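Local coordinates for bacterial transferase hexapeptide (Three repeats) family protein (Acinetobacter baumannii, PDB 4M9C) that probably transfers an acetyl group to a UDP-linked amino sugar during the biosynthesis of UDP-N,N'-diacetylbacillosamine, at residues 162-167 and 181-186; 110-115 and 128-133. All coordinates share one frame; numbering follows the deposited sequence. Where two conformers were deposited one is given.

Contact 1: 162-167 and 181-186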
loop_
_atom_site.group_PDB
_atom_site.type_symbol
_atom_site.label_atom_id
_atom_site.label_comp_id
_atom_site.label_asym_id
_atom_site.label_seq_id
_atom_site.Cartn_x
_atom_site.Cartn_y
_atom_site.Cartn_z
ATOM N N ASP A 162 -19.502 12.309 10.421
ATOM C CA ASP A 162 -18.737 13.556 10.485
ATOM C C ASP A 162 -17.596 13.559 11.491
ATOM O O ASP A 162 -17.728 13.037 12.597
ATOM C CB ASP A 162 -19.660 14.739 10.802
ATOM C CG ASP A 162 -20.644 15.033 9.685
ATOM O OD1 ASP A 162 -21.408 16.012 9.828
ATOM O OD2 ASP A 162 -20.644 14.310 8.657
ATOM N N HIS A 163 -16.475 14.159 11.098
ATOM C CA HIS A 163 -15.386 14.464 12.030
ATOM C C HIS A 163 -14.659 13.267 12.633
ATOM O O HIS A 163 -13.827 13.435 13.516
ATOM C CB HIS A 163 -15.869 15.425 13.135
ATOM C CG HIS A 163 -16.007 16.839 12.665
ATOM N ND1 HIS A 163 -14.920 17.670 12.491
ATOM C CD2 HIS A 163 -17.093 17.555 12.286
ATOM C CE1 HIS A 163 -15.333 18.845 12.046
ATOM N NE2 HIS A 163 -16.648 18.804 11.922
ATOM N N ALA A 164 -14.954 12.061 12.162
ATOM C CA ALA A 164 -14.212 10.896 12.630
ATOM C C ALA A 164 -12.750 10.948 12.149
ATOM O O ALA A 164 -12.454 11.510 11.099
ATOM C CB ALA A 164 -14.883 9.637 12.170
ATOM N N TYR A 165 -11.842 10.382 12.936
ATOM C CA TYR A 165 -10.430 10.284 12.559
ATOM C C TYR A 165 -10.040 8.808 12.584
ATOM O O TYR A 165 -10.180 8.153 13.610
ATOM C CB TYR A 165 -9.545 11.078 13.537
ATOM C CG TYR A 165 -8.045 10.916 13.316
ATOM C CD1 TYR A 165 -7.335 9.902 13.947
ATOM C CD2 TYR A 165 -7.344 11.781 12.478
ATOM C CE1 TYR A 165 -5.974 9.750 13.749
ATOM C CE2 TYR A 165 -5.971 11.640 12.277
ATOM C CZ TYR A 165 -5.295 10.623 12.917
ATOM O OH TYR A 165 -3.937 10.463 12.728
ATOM N N ILE A 166 -9.571 8.285 11.453
ATOM C CA ILE A 166 -9.102 6.905 11.385
ATOM C C ILE A 166 -7.583 6.883 11.423
ATOM O O ILE A 166 -6.922 7.372 10.503
ATOM C CB ILE A 166 -9.609 6.184 10.118
ATOM C CG1 ILE A 166 -11.106 6.444 9.923
ATOM C CG2 ILE A 166 -9.327 4.684 10.217
ATOM C CD1 ILE A 166 -11.981 5.997 11.110
ATOM N N GLY A 167 -7.037 6.297 12.485
ATOM C CA GLY A 167 -5.615 6.372 12.766
ATOM C C GLY A 167 -4.728 5.584 11.825
ATOM O O GLY A 167 -5.200 4.751 11.052
ATOM N N LEU A 181 -21.231 -1.311 9.355
ATOM C CA LEU A 181 -20.441 -0.994 10.535
ATOM C C LEU A 181 -20.321 0.534 10.615
ATOM O O LEU A 181 -19.996 1.202 9.626
ATOM C CB LEU A 181 -19.066 -1.661 10.472
ATOM C CG LEU A 181 -18.260 -1.556 11.771
ATOM C CD1 LEU A 181 -17.205 -2.646 11.876
ATOM C CD2 LEU A 181 -17.624 -0.178 11.923
ATOM N N ILE A 182 -20.604 1.092 11.785
ATOM C CA ILE A 182 -20.640 2.538 11.934
ATOM C C ILE A 182 -19.520 3.046 12.826
ATOM O O ILE A 182 -19.299 2.526 13.920
ATOM C CB ILE A 182 -21.987 3.001 12.511
ATOM C CG1 ILE A 182 -23.136 2.565 11.598
ATOM C CG2 ILE A 182 -21.994 4.506 12.714
ATOM C CD1 ILE A 182 -24.498 2.772 12.214
ATOM N N ILE A 183 -18.802 4.043 12.325
ATOM C CA ILE A 183 -17.848 4.808 13.108
ATOM C C ILE A 183 -18.547 6.117 13.459
ATOM O O ILE A 183 -18.842 6.920 12.579
ATOM C CB ILE A 183 -16.581 5.127 12.294
ATOM C CG1 ILE A 183 -15.911 3.835 11.819
ATOM C CG2 ILE A 183 -15.599 5.951 13.122
ATOM C CD1 ILE A 183 -15.598 2.863 12.949
ATOM N N GLY A 184 -18.827 6.326 14.739
ATOM C CA GLY A 184 -19.642 7.462 15.151
ATOM C C GLY A 184 -19.034 8.842 14.971
ATOM O O GLY A 184 -17.817 9.008 14.867
ATOM N N LYS A 185 -19.903 9.846 14.930
ATOM C CA LYS A 185 -19.473 11.219 14.753
ATOM C C LYS A 185 -18.358 11.586 15.747
ATOM O O LYS A 185 -18.485 11.367 16.951
ATOM C CB LYS A 185 -20.681 12.151 14.876
ATOM C CG LYS A 185 -20.340 13.623 14.922
ATOM C CD LYS A 185 -21.594 14.491 14.820
ATOM C CE LYS A 185 -21.268 15.961 15.122
ATOM N NZ LYS A 185 -20.108 16.458 14.313
ATOM N N GLY A 186 -17.246 12.094 15.223
ATOM C CA GLY A 186 -16.140 12.552 16.043
ATOM C C GLY A 186 -15.373 11.468 16.777
ATOM O O GLY A 186 -14.531 11.763 17.630
#
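Backbone bonding at the corner rests on one hydrogen bond: the N-H of Gly-186 reaches Asp-162 O at 2.8 Å, approaching almost end-on to the carbonyl. The same oxygen also receives a CA-H...O contact from Lys-185 CA at 3.3 Å, and a second contact of this kind joins Gly-186 CA to His-163 O at 3.5 Å, here at the side of the carbonyl.

The apolar part centres on one methyl. CG2 of Ile-183, anti to its own backbone N, sits 3.9 Å from Ala-164 CB and 4.1 Å from Ile-166 CD1, thus serving both residues.

Charged and aromatic groups meet more loosely. The Lys-185 chain runs extended until it bends at its last torsion (chi4 51°), which leaves NZ 3.8 Å from His-163 CD2, oblique to the ring, and 4.7 Å from Asp-162 OD1, too far for a salt bridge. The acid instead accepts a hydrogen bond from Asp-144 N through OD2, and His-163 ND1 is bonded to Ser-73 OG.

Strands 165-166 and 181-183 lie in different sheets; the corner at 162-164 stacks on the corner at 185-186 of the next coil, an arrangement characteristic of the left-handed beta-helix of hexapeptide-repeat acyltransferases.

Contact 2: 110-115 and 128-133; sequences SLLCPF and FHANIY
Leu-112 CD2 packs 3.8 Å from Ala-130 CB and also touches Phe-128 CD2, crossing that side chain at about a right angle; the Phe-128 ring in turn meets Phe-148 edge-to-face. On the opposite face of the sheet, Leu-111 leans on His-129. With CG anti to the backbone N (chi1 169°), Leu-111 brings CD2 over one face of the imidazole, 3.8 Å from its centroid and 15° off the normal, a CH-pi contact. Farther along, Ile-132 CG2 lies 3.6 Å from Pro-114 CD and also packs on Cys-113 CB.

Corresponding positions on successive coils of a left-handed beta-helix thus lie in parallel register, though the residues differ. Phe-115 and Tyr-133 continue this register: their side chains run side by side with planes only 3° apart, but the rings are slid so that they barely overlap, and Phe-115 CB lies over the tyrosine face, 3.6 Å from Tyr-133 CD1. Tyr-133 OH bonds to Phe-115 O of the second subunit, tying this aromatic pair into the trimer.

Backbone bonds join the coils: Leu-111 N to Phe-128 O, Ala-130 N to Leu-111 O and Cys-113 N to Ala-130 O, each at 2.9 Å, then a longer one from Tyr-133 N to Pro-114 O at 3.2 Å. At the polar edge Asn-131 OD1 accepts the N-H of Ile-132 in one conformer, a detail left doubtful because Asn-131 has a second.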
loop_
_atom_site.group_PDB
_atom_site.type_symbol
_atom_site.label_atom_id
_atom_site.label_comp_id
_atom_site.label_asym_id
_atom_site.label_seq_id
_atom_site.Cartn_x
_atom_site.Cartn_y
_atom_site.Cartn_z
ATOM N N SER A 110 -11.674 17.648 -1.382
ATOM C CA SER A 110 -11.032 16.371 -1.086
ATOM C C SER A 110 -9.524 16.467 -1.284
ATOM O O SER A 110 -9.029 17.289 -2.053
ATOM C CB SER A 110 -11.624 15.226 -1.925
ATOM O OG SER A 110 -11.400 15.449 -3.311
ATOM N N LEU A 111 -8.793 15.635 -0.556
ATOM C CA LEU A 111 -7.349 15.581 -0.677
ATOM C C LEU A 111 -6.928 14.117 -0.643
ATOM O O LEU A 111 -7.031 13.466 0.393
ATOM C CB LEU A 111 -6.703 16.342 0.483
ATOM C CG LEU A 111 -5.191 16.158 0.628
ATOM C CD1 LEU A 111 -4.456 16.746 -0.563
ATOM C CD2 LEU A 111 -4.710 16.789 1.921
ATOM N N LEU A 112 -6.482 13.589 -1.782
ATOM C CA LEU A 112 -6.129 12.168 -1.868
ATOM C C LEU A 112 -4.642 12.031 -2.149
ATOM O O LEU A 112 -4.180 12.357 -3.242
ATOM C CB LEU A 112 -6.955 11.470 -2.961
ATOM C CG LEU A 112 -8.465 11.743 -2.882
ATOM C CD1 LEU A 112 -9.225 11.239 -4.137
ATOM C CD2 LEU A 112 -9.062 11.170 -1.621
ATOM N N CYS A 113 -3.900 11.531 -1.166
ATOM C CA CYS A 113 -2.450 11.453 -1.259
ATOM C C CYS A 113 -1.992 10.228 -2.070
ATOM O O CYS A 113 -2.815 9.432 -2.520
ATOM C CB CYS A 113 -1.846 11.474 0.154
ATOM S SG CYS A 113 -2.255 13.025 1.073
ATOM N N PRO A 114 -0.674 10.089 -2.280
ATOM C CA PRO A 114 -0.159 8.975 -3.083
ATOM C C PRO A 114 -0.569 7.588 -2.581
ATOM O O PRO A 114 -0.631 7.343 -1.373
ATOM C CB PRO A 114 1.356 9.158 -2.986
ATOM C CG PRO A 114 1.513 10.671 -2.883
ATOM C CD PRO A 114 0.374 11.084 -1.979
ATOM N N PHE A 115 -0.847 6.702 -3.528
ATOM C CA PHE A 115 -1.240 5.317 -3.255
ATOM C C PHE A 115 -2.590 5.184 -2.567
ATOM O O PHE A 115 -2.841 4.210 -1.849
ATOM C CB PHE A 115 -0.156 4.560 -2.466
ATOM C CG PHE A 115 1.164 4.527 -3.163
ATOM C CD1 PHE A 115 1.377 3.661 -4.230
ATOM C CD2 PHE A 115 2.184 5.387 -2.784
ATOM C CE1 PHE A 115 2.596 3.642 -4.902
ATOM C CE2 PHE A 115 3.399 5.372 -3.444
ATOM C CZ PHE A 115 3.610 4.494 -4.504
ATOM N N PHE A 128 -12.841 15.732 2.799
ATOM C CA PHE A 128 -12.262 14.433 3.111
ATOM C C PHE A 128 -10.760 14.445 2.870
ATOM O O PHE A 128 -10.286 14.982 1.862
ATOM C CB PHE A 128 -12.913 13.361 2.238
ATOM C CG PHE A 128 -12.389 11.983 2.468
ATOM C CD1 PHE A 128 -12.498 11.384 3.712
ATOM C CD2 PHE A 128 -11.839 11.253 1.416
ATOM C CE1 PHE A 128 -12.030 10.088 3.926
ATOM C CE2 PHE A 128 -11.381 9.952 1.606
ATOM C CZ PHE A 128 -11.472 9.364 2.875
ATOM N N HIS A 129 -10.016 13.865 3.807
ATOM C CA HIS A 129 -8.566 13.749 3.696
ATOM C C HIS A 129 -8.170 12.283 3.771
ATOM O O HIS A 129 -8.447 11.605 4.769
ATOM C CB HIS A 129 -7.869 14.507 4.823
ATOM C CG HIS A 129 -7.707 15.974 4.563
ATOM N ND1 HIS A 129 -6.668 16.708 5.092
ATOM C CD2 HIS A 129 -8.448 16.841 3.828
ATOM C CE1 HIS A 129 -6.771 17.965 4.695
ATOM N NE2 HIS A 129 -7.845 18.073 3.931
ATOM N N ALA A 130 -7.525 11.794 2.715
ATOM C CA ALA A 130 -7.006 10.429 2.680
ATOM C C ALA A 130 -5.506 10.502 2.477
ATOM O O ALA A 130 -5.040 10.837 1.389
ATOM C CB ALA A 130 -7.627 9.661 1.544
ATOM N N ASN A 131 -4.744 10.202 3.518
ATOM C CA ASN A 131 -3.293 10.219 3.402
ATOM C C ASN A 131 -2.786 8.931 2.790
ATOM O O ASN A 131 -3.564 8.021 2.508
ATOM C CB ASN A 131 -2.614 10.462 4.754
ATOM C CG ASN A 131 -1.409 11.398 4.638
ATOM O OD1 ASN A 131 -0.556 11.257 3.743
ATOM N ND2 ASN A 131 -1.352 12.376 5.531
ATOM N N ILE A 132 -1.479 8.865 2.583
ATOM C CA ILE A 132 -0.884 7.789 1.795
ATOM C C ILE A 132 -1.286 6.365 2.177
ATOM O O ILE A 132 -1.352 6.000 3.361
ATOM C CB ILE A 132 0.641 7.930 1.717
ATOM C CG1 ILE A 132 1.260 7.943 3.106
ATOM C CG2 ILE A 132 1.012 9.231 1.013
ATOM C CD1 ILE A 132 2.777 7.980 3.049
ATOM N N TYR A 133 -1.580 5.580 1.147
ATOM C CA TYR A 133 -1.961 4.166 1.286
ATOM C C TYR A 133 -3.313 3.936 1.936
ATOM O O TYR A 133 -3.669 2.796 2.175
ATOM C CB TYR A 133 -0.899 3.348 2.035
ATOM C CG TYR A 133 0.474 3.421 1.409
ATOM C CD1 TYR A 133 0.845 2.549 0.385
ATOM C CD2 TYR A 133 1.399 4.353 1.846
ATOM C CE1 TYR A 133 2.100 2.617 -0.183
ATOM C CE2 TYR A 133 2.649 4.433 1.291
ATOM C CZ TYR A 133 2.997 3.566 0.274
ATOM O OH TYR A 133 4.254 3.653 -0.269
#

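In the fold
Both contacts join successive coils of the same left-handed beta-helix and come in series along the chain, contact 2 closing before contact 1 opens. Their centres lie 16 Å apart and their nearest atoms about 7 Å, without touching. They share one sheet, in which strands 111-112, 129-130, 147-148 and 165-166 follow each other in parallel; strand 147-148 thus separates the two. Contact 2 pairs neighbouring strands within that sheet, whereas contact 1 brings its strand 165-166 to a turn leaving strand 181-183 of another sheet. Contact 2 is buried and reaches the other subunits of the trimer, while contact 1 is partly buried and touches neither of them.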